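PDB 3EZS: aminotransferase AspB from Helicobacter pylori 26695, which probably binds pyridoxal 5'-phosphate and catalyses amino-group transfer as a class I and II aminotransferase. Local coordinates for residues K81-I86 with G245-L250; S178-A183 with E210-A215; D187-N192 with N222-H227. All blocks are in the same frame, centred on the assembly; numbering follows the deposited sequence.

Contact 1. Residues K81-I86 with G245-L250; sequences KENELI and GDSRLL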
# COMPACT_ATOMS: atom_id res chain seq x y z
N LYS A 81 5.95 -24.08 2.89
CA LYS A 81 5.01 -24.28 3.97
C LYS A 81 4.13 -23.03 4.06
O LYS A 81 4.47 -21.98 3.53
CB LYS A 81 5.77 -24.57 5.27
CG LYS A 81 6.57 -25.87 5.17
CD LYS A 81 7.50 -26.11 6.32
CE LYS A 81 8.28 -27.41 6.12
NZ LYS A 81 9.27 -27.33 5.01
N GLU A 82 2.99 -23.16 4.74
CA GLU A 82 2.04 -22.06 4.85
C GLU A 82 2.56 -20.78 5.48
O GLU A 82 2.11 -19.71 5.11
CB GLU A 82 0.77 -22.54 5.56
CG GLU A 82 -0.02 -23.60 4.74
CD GLU A 82 -1.29 -24.09 5.44
OE1 GLU A 82 -1.61 -23.62 6.56
OE2 GLU A 82 -1.95 -24.98 4.87
N ASN A 83 3.49 -20.88 6.42
CA ASN A 83 4.07 -19.70 7.06
C ASN A 83 5.37 -19.24 6.36
O ASN A 83 6.08 -18.35 6.87
CB ASN A 83 4.26 -19.91 8.58
CG ASN A 83 5.12 -21.12 8.93
OD1 ASN A 83 5.50 -21.90 8.06
ND2 ASN A 83 5.41 -21.29 10.22
N GLU A 84 5.66 -19.80 5.19
CA GLU A 84 6.86 -19.46 4.41
C GLU A 84 6.59 -18.59 3.17
O GLU A 84 7.47 -18.38 2.35
CB GLU A 84 7.64 -20.73 4.05
CG GLU A 84 8.37 -21.28 5.25
CD GLU A 84 9.04 -22.61 5.02
OE1 GLU A 84 8.75 -23.27 4.00
OE2 GLU A 84 9.84 -22.99 5.92
N LEU A 85 5.37 -18.07 3.05
CA LEU A 85 5.03 -17.20 1.93
C LEU A 85 3.98 -16.20 2.38
O LEU A 85 2.99 -16.57 3.01
CB LEU A 85 4.55 -18.00 0.74
CG LEU A 85 4.13 -17.20 -0.50
CD1 LEU A 85 4.49 -17.96 -1.78
CD2 LEU A 85 2.65 -16.83 -0.47
N ILE A 86 4.24 -14.92 2.11
CA ILE A 86 3.29 -13.85 2.40
C ILE A 86 2.90 -13.18 1.08
O ILE A 86 3.78 -12.89 0.27
CB ILE A 86 3.87 -12.80 3.41
CG1 ILE A 86 3.85 -13.36 4.85
CG2 ILE A 86 3.07 -11.48 3.39
CD1 ILE A 86 4.27 -12.37 5.91
N GLY A 245 10.26 -17.27 2.24
CA GLY A 245 11.52 -17.60 2.91
C GLY A 245 11.37 -17.83 4.40
O GLY A 245 10.41 -18.47 4.83
N ASP A 246 12.31 -17.27 5.16
CA ASP A 246 12.41 -17.39 6.64
C ASP A 246 11.06 -17.18 7.34
O ASP A 246 10.58 -16.05 7.43
CB ASP A 246 13.42 -16.36 7.17
CG ASP A 246 13.85 -16.62 8.61
OD1 ASP A 246 13.04 -17.07 9.45
OD2 ASP A 246 15.02 -16.30 8.90
N SER A 247 10.48 -18.27 7.85
CA SER A 247 9.17 -18.23 8.45
C SER A 247 9.13 -17.48 9.76
O SER A 247 8.06 -17.08 10.17
CB SER A 247 8.62 -19.64 8.65
OG SER A 247 9.46 -20.43 9.50
N ARG A 248 10.27 -17.33 10.43
CA ARG A 248 10.32 -16.61 11.71
C ARG A 248 10.18 -15.11 11.45
O ARG A 248 9.43 -14.42 12.14
CB ARG A 248 11.62 -16.89 12.47
CG ARG A 248 11.67 -16.28 13.88
CD ARG A 248 13.05 -16.37 14.54
NE ARG A 248 14.06 -15.60 13.79
CZ ARG A 248 14.23 -14.28 13.86
NH1 ARG A 248 13.48 -13.52 14.65
NH2 ARG A 248 15.18 -13.70 13.12
N LEU A 249 10.93 -14.61 10.47
CA LEU A 249 10.83 -13.22 10.04
C LEU A 249 9.47 -12.93 9.40
O LEU A 249 8.88 -11.89 9.66
CB LEU A 249 11.96 -12.86 9.07
CG LEU A 249 13.39 -12.88 9.60
CD1 LEU A 249 14.42 -12.66 8.50
CD2 LEU A 249 13.55 -11.85 10.73
N LEU A 250 8.96 -13.84 8.57
CA LEU A 250 7.65 -13.63 7.90
C LEU A 250 6.45 -13.60 8.85
O LEU A 250 5.47 -12.92 8.58
CB LEU A 250 7.40 -14.67 6.78
CG LEU A 250 8.29 -14.56 5.52
CD1 LEU A 250 7.95 -15.68 4.57
CD2 LEU A 250 8.16 -13.19 4.84
O HOH W 1 11.01 -21.28 7.51
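E84 and G245 are joined by one backbone hydrogen bond, G245 N to E84 O at 3.0 Å, and the two segments come closest, CA to CA, at E84 and S247 (4.8 Å). S247 CB lies 3.4 Å from N83 O and 3.8 Å from E84 CG. A water then bridges the polar ends: it donates to E84 OE2 and accepts from S247 OG, whose chi1 of 60° sets the hydroxyl between its own backbone N and carbonyl carbon. The other carboxylate oxygen of E84, OE1, takes the N-H of K81, so both oxygens of the group are held. This is the edge of the large mixed sheet of the aminotransferase fold, where strand 85-88 runs antiparallel to strand 241-245, which leads through D246 into helix 247-257. D246 is the N-cap of that helix; its OD1 accepts from R248 N and, weakly, from L249 N. Nearly one turn on, L250 CD1 lies 3.5 Å from E84 C, while I86 CD1 lies 4.0 Å from L250 CB.

Contact 2. Residues S178-A183 with E210-A215; sequences SWVKLA and EACMLA
V180 packs against A211, C212 and A215 in a small apolar contact between two helices of the large domain, 173-186 and the short 208-214, the first leading into strand 189-193 and the second coming after it. The two methyls of V180 divide the work. CG1, anti to the backbone N (chi1 166°), reaches the CB of A215 at 4.0 Å. CG2 points to the preceding turn, where it meets C212 SG at 3.9 Å and the CB of A211 at 4.1 Å. One branched side chain thus reaches from A211 and C212 to A215, four residues on from A211, and the small residues opposite let the backbones draw near: the CA atoms of V180 and C212 are 6.5 Å apart. A211 also touches L176 and I177, which carries the same seam one turn back along helix 173-186. On the other flank W179 turns to strands 157-160 and 189-193, so this helix packs on the sheet with one side and on its neighbour helix with another. K181 closes the outer margin. Its chain runs extended and then bends at the last torsion (chi4 -65°), bringing NZ to 4.0 Å from A215 O, too far for a hydrogen bond. No hydrogen bond crosses between the two segments: methyls and one thiol sulfur make up the buried part, so cohesion here should come from dispersion and the exclusion of water, with the lysine adding at most a weak electrostatic pull on the A215 carbonyl.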
# COMPACT_ATOMS: atom_id res chain seq x y z
N SER A 178 27.05 -19.68 -2.16
CA SER A 178 28.09 -18.93 -1.45
C SER A 178 27.50 -17.80 -0.63
O SER A 178 27.90 -17.60 0.51
CB SER A 178 29.12 -18.35 -2.42
OG SER A 178 29.83 -19.37 -3.08
N TRP A 179 26.55 -17.08 -1.22
CA TRP A 179 25.89 -15.99 -0.51
C TRP A 179 25.10 -16.50 0.68
O TRP A 179 25.13 -15.88 1.74
CB TRP A 179 24.97 -15.19 -1.43
CG TRP A 179 25.65 -14.14 -2.23
CD1 TRP A 179 25.91 -14.17 -3.57
CD2 TRP A 179 26.17 -12.89 -1.75
NE1 TRP A 179 26.55 -13.02 -3.95
CE2 TRP A 179 26.72 -12.21 -2.86
CE3 TRP A 179 26.20 -12.26 -0.50
CZ2 TRP A 179 27.30 -10.94 -2.75
CZ3 TRP A 179 26.79 -11.00 -0.39
CH2 TRP A 179 27.33 -10.35 -1.52
N VAL A 180 24.39 -17.61 0.53
CA VAL A 180 23.63 -18.17 1.64
C VAL A 180 24.58 -18.49 2.80
O VAL A 180 24.32 -18.14 3.95
CB VAL A 180 22.81 -19.41 1.22
CG1 VAL A 180 22.29 -20.18 2.44
CG2 VAL A 180 21.66 -19.01 0.30
N LYS A 181 25.69 -19.15 2.49
CA LYS A 181 26.69 -19.49 3.51
C LYS A 181 27.28 -18.25 4.20
O LYS A 181 27.53 -18.27 5.41
CB LYS A 181 27.79 -20.36 2.91
CG LYS A 181 27.29 -21.77 2.51
CD LYS A 181 28.40 -22.62 1.91
CE LYS A 181 27.91 -24.02 1.51
NZ LYS A 181 27.49 -24.83 2.69
N LEU A 182 27.54 -17.19 3.44
CA LEU A 182 28.02 -15.94 4.04
C LEU A 182 26.95 -15.33 4.98
O LEU A 182 27.27 -14.91 6.09
CB LEU A 182 28.43 -14.95 2.97
CG LEU A 182 29.70 -15.37 2.21
CD1 LEU A 182 29.90 -14.47 0.99
CD2 LEU A 182 30.94 -15.38 3.13
N ALA A 183 25.70 -15.33 4.54
CA ALA A 183 24.59 -14.82 5.35
C ALA A 183 24.50 -15.57 6.68
O ALA A 183 24.26 -14.97 7.73
CB ALA A 183 23.28 -14.96 4.58
N GLU A 210 16.42 -22.21 -3.77
CA GLU A 210 16.99 -23.49 -4.24
C GLU A 210 18.42 -23.67 -3.68
O GLU A 210 18.84 -24.77 -3.36
CB GLU A 210 17.06 -23.55 -5.76
CG GLU A 210 15.73 -23.47 -6.48
CD GLU A 210 15.91 -23.59 -8.00
OE1 GLU A 210 16.43 -24.62 -8.44
OE2 GLU A 210 15.52 -22.67 -8.76
N ALA A 211 19.15 -22.56 -3.59
CA ALA A 211 20.50 -22.57 -3.03
C ALA A 211 20.43 -22.97 -1.56
O ALA A 211 21.29 -23.69 -1.04
CB ALA A 211 21.15 -21.17 -3.20
N CYS A 212 19.39 -22.49 -0.89
CA CYS A 212 19.15 -22.80 0.50
C CYS A 212 19.00 -24.29 0.73
O CYS A 212 19.56 -24.83 1.67
CB CYS A 212 17.90 -22.06 1.00
SG CYS A 212 18.17 -20.31 1.40
N MSE A 213 18.22 -24.95 -0.13
CA MSE A 213 18.00 -26.38 -0.04
C MSE A 213 19.33 -27.14 -0.17
O MSE A 213 19.55 -28.12 0.54
CB MSE A 213 17.06 -26.87 -1.14
CG MSE A 213 15.68 -26.24 -1.16
SE MSE A 213 14.65 -26.45 0.45
CE MSE A 213 14.49 -28.39 0.46
N LEU A 214 20.19 -26.68 -1.07
CA LEU A 214 21.49 -27.32 -1.33
C LEU A 214 22.61 -26.90 -0.39
O LEU A 214 23.69 -27.49 -0.44
CB LEU A 214 21.93 -27.07 -2.78
CG LEU A 214 21.09 -27.73 -3.87
CD1 LEU A 214 21.42 -27.13 -5.21
CD2 LEU A 214 21.27 -29.25 -3.87
N ALA A 215 22.39 -25.88 0.44
CA ALA A 215 23.40 -25.39 1.38
C ALA A 215 23.08 -25.79 2.81
O ALA A 215 23.64 -25.20 3.73
CB ALA A 215 23.50 -23.86 1.30

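Contact 3. Residues D187-N192 with N222-H227; sequences DFILIN and NVLVIH
Strands 189-193 and 223-228 are the two parallel strands of a beta-alpha-beta unit, with helix 208-214 in the connection, in the central sheet of the PLP-dependent aminotransferase fold. The axes of 189-192 and 223-227 approach to 4.7 Å, with 24° between their directions. The ladder zigzags in the parallel manner: L224 N donates to L190 O, N192 N to L224 O and I226 N to N192 O. The bond from L190 N to N222 O is the shortest at 2.8 Å. CA-H groups of V223, I191 and V225 add contacts to the carbonyl oxygens of L190, L224 and N192. I191, L224 and I226 share one face, under helix 92-102, where I191 CG2 meets I226 CD1 at 4.0 Å. L190, N192, V223 and V225 occupy the other, and helix 208-214 covers part of it through L208 and C212. The amide of N192 is held from outside the pair, its ND2 by E194 and its OD1 by the backbone N of S162. At the entrance to the ladder, I189 CD1 lies 4.0 Å from N222 CG. D187, leaving helix 173-186 with positive phi, carries its CG anti to the backbone N (chi1 -163°), which brings the carboxylate to the N222 amide. The two groups lie nearly coplanar, and N222 ND2 donates to the anti lone pair of D187 OD1 at 3.0 Å, with an N-H...O angle of 174°.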
# COMPACT_ATOMS: atom_id res chain seq x y z
N ASP A 187 25.74 -13.84 9.93
CA ASP A 187 24.42 -13.50 10.48
C ASP A 187 23.86 -12.16 9.96
O ASP A 187 23.61 -11.23 10.74
CB ASP A 187 24.44 -13.56 12.02
CG ASP A 187 23.02 -13.63 12.62
OD1 ASP A 187 22.07 -13.99 11.90
OD2 ASP A 187 22.87 -13.34 13.83
N PHE A 188 23.71 -12.05 8.64
CA PHE A 188 22.99 -10.91 8.04
C PHE A 188 21.80 -11.45 7.24
O PHE A 188 21.74 -12.64 6.92
CB PHE A 188 23.88 -9.97 7.20
CG PHE A 188 24.58 -10.62 6.06
CD1 PHE A 188 23.92 -10.86 4.86
CD2 PHE A 188 25.93 -10.96 6.17
CE1 PHE A 188 24.58 -11.45 3.80
CE2 PHE A 188 26.61 -11.56 5.10
CZ PHE A 188 25.94 -11.79 3.90
N ILE A 189 20.84 -10.57 6.96
CA ILE A 189 19.65 -10.91 6.20
C ILE A 189 19.96 -10.75 4.71
O ILE A 189 20.53 -9.75 4.30
CB ILE A 189 18.44 -10.02 6.60
CG1 ILE A 189 18.15 -10.14 8.10
CG2 ILE A 189 17.20 -10.37 5.73
CD1 ILE A 189 18.03 -11.56 8.60
N LEU A 190 19.57 -11.76 3.93
CA LEU A 190 19.83 -11.80 2.50
C LEU A 190 18.54 -11.93 1.70
O LEU A 190 17.79 -12.86 1.92
CB LEU A 190 20.72 -13.02 2.19
CG LEU A 190 21.12 -13.25 0.72
CD1 LEU A 190 22.04 -12.14 0.19
CD2 LEU A 190 21.78 -14.62 0.60
N ILE A 191 18.32 -11.01 0.77
CA ILE A 191 17.12 -11.02 -0.07
C ILE A 191 17.49 -11.03 -1.55
O ILE A 191 18.46 -10.39 -1.94
CB ILE A 191 16.30 -9.70 0.13
CG1 ILE A 191 15.74 -9.59 1.54
CG2 ILE A 191 15.16 -9.58 -0.89
CD1 ILE A 191 15.14 -8.19 1.82
N ASN A 192 16.74 -11.75 -2.37
CA ASN A 192 16.89 -11.63 -3.80
C ASN A 192 15.57 -11.11 -4.40
O ASN A 192 14.50 -11.65 -4.14
CB ASN A 192 17.29 -12.95 -4.46
CG ASN A 192 17.65 -12.79 -5.95
OD1 ASN A 192 18.09 -11.73 -6.39
ND2 ASN A 192 17.48 -13.86 -6.72
N ASN A 222 17.40 -16.52 7.64
CA ASN A 222 18.01 -15.28 7.16
C ASN A 222 17.79 -14.97 5.66
O ASN A 222 18.33 -13.97 5.16
CB ASN A 222 19.53 -15.26 7.44
CG ASN A 222 19.86 -15.05 8.90
OD1 ASN A 222 19.02 -15.25 9.78
ND2 ASN A 222 21.08 -14.62 9.16
N VAL A 223 16.98 -15.77 4.97
CA VAL A 223 16.85 -15.63 3.51
C VAL A 223 15.40 -15.49 3.03
O VAL A 223 14.49 -16.19 3.52
CB VAL A 223 17.54 -16.83 2.80
CG1 VAL A 223 17.40 -16.75 1.28
CG2 VAL A 223 19.03 -16.91 3.21
N LEU A 224 15.22 -14.58 2.07
CA LEU A 224 13.92 -14.24 1.50
C LEU A 224 14.05 -13.89 0.01
O LEU A 224 15.09 -13.41 -0.43
CB LEU A 224 13.32 -13.03 2.25
CG LEU A 224 13.05 -13.21 3.75
CD1 LEU A 224 13.33 -11.96 4.49
CD2 LEU A 224 11.66 -13.75 4.05
N VAL A 225 13.00 -14.16 -0.74
CA VAL A 225 12.94 -13.89 -2.17
C VAL A 225 11.64 -13.13 -2.39
O VAL A 225 10.65 -13.39 -1.72
CB VAL A 225 12.99 -15.18 -3.05
CG1 VAL A 225 14.34 -15.93 -2.90
CG2 VAL A 225 11.82 -16.11 -2.73
N ILE A 226 11.66 -12.18 -3.31
CA ILE A 226 10.51 -11.32 -3.60
C ILE A 226 10.09 -11.53 -5.06
O ILE A 226 10.91 -11.44 -5.96
CB ILE A 226 10.88 -9.84 -3.30
CG1 ILE A 226 11.08 -9.66 -1.80
CG2 ILE A 226 9.78 -8.87 -3.84
CD1 ILE A 226 11.46 -8.24 -1.36
N HIS A 227 8.82 -11.82 -5.28
CA HIS A 227 8.29 -12.09 -6.62
C HIS A 227 7.15 -11.15 -6.96
O HIS A 227 6.56 -10.54 -6.07
CB HIS A 227 7.85 -13.56 -6.74
CG HIS A 227 9.00 -14.52 -6.79
ND1 HIS A 227 9.38 -15.16 -7.95
CD2 HIS A 227 9.86 -14.95 -5.83
CE1 HIS A 227 10.41 -15.95 -7.70
NE2 HIS A 227 10.73 -15.84 -6.42

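In the fold
From the N terminus, the chain first passes K81-I86, which meets G245-L250 only after 158 intervening residues, completing contact 1 and closing the longest of the three loops. Contacts 2 and 3 both fall within that span. They cross each other: 178-183 is followed by 187-192, then 210-215 pairs with the first and 222-227 with the second. Contact 2 joins two helices beside the sheet, contact 3 two of its parallel strands, and contact 1 its antiparallel edge to helix 247-257. C212 SG against V223 CG1 links contacts 2 and 3; D246, pairing with N222 and V223, links contacts 1 and 3. Contacts 1 and 2 do not touch.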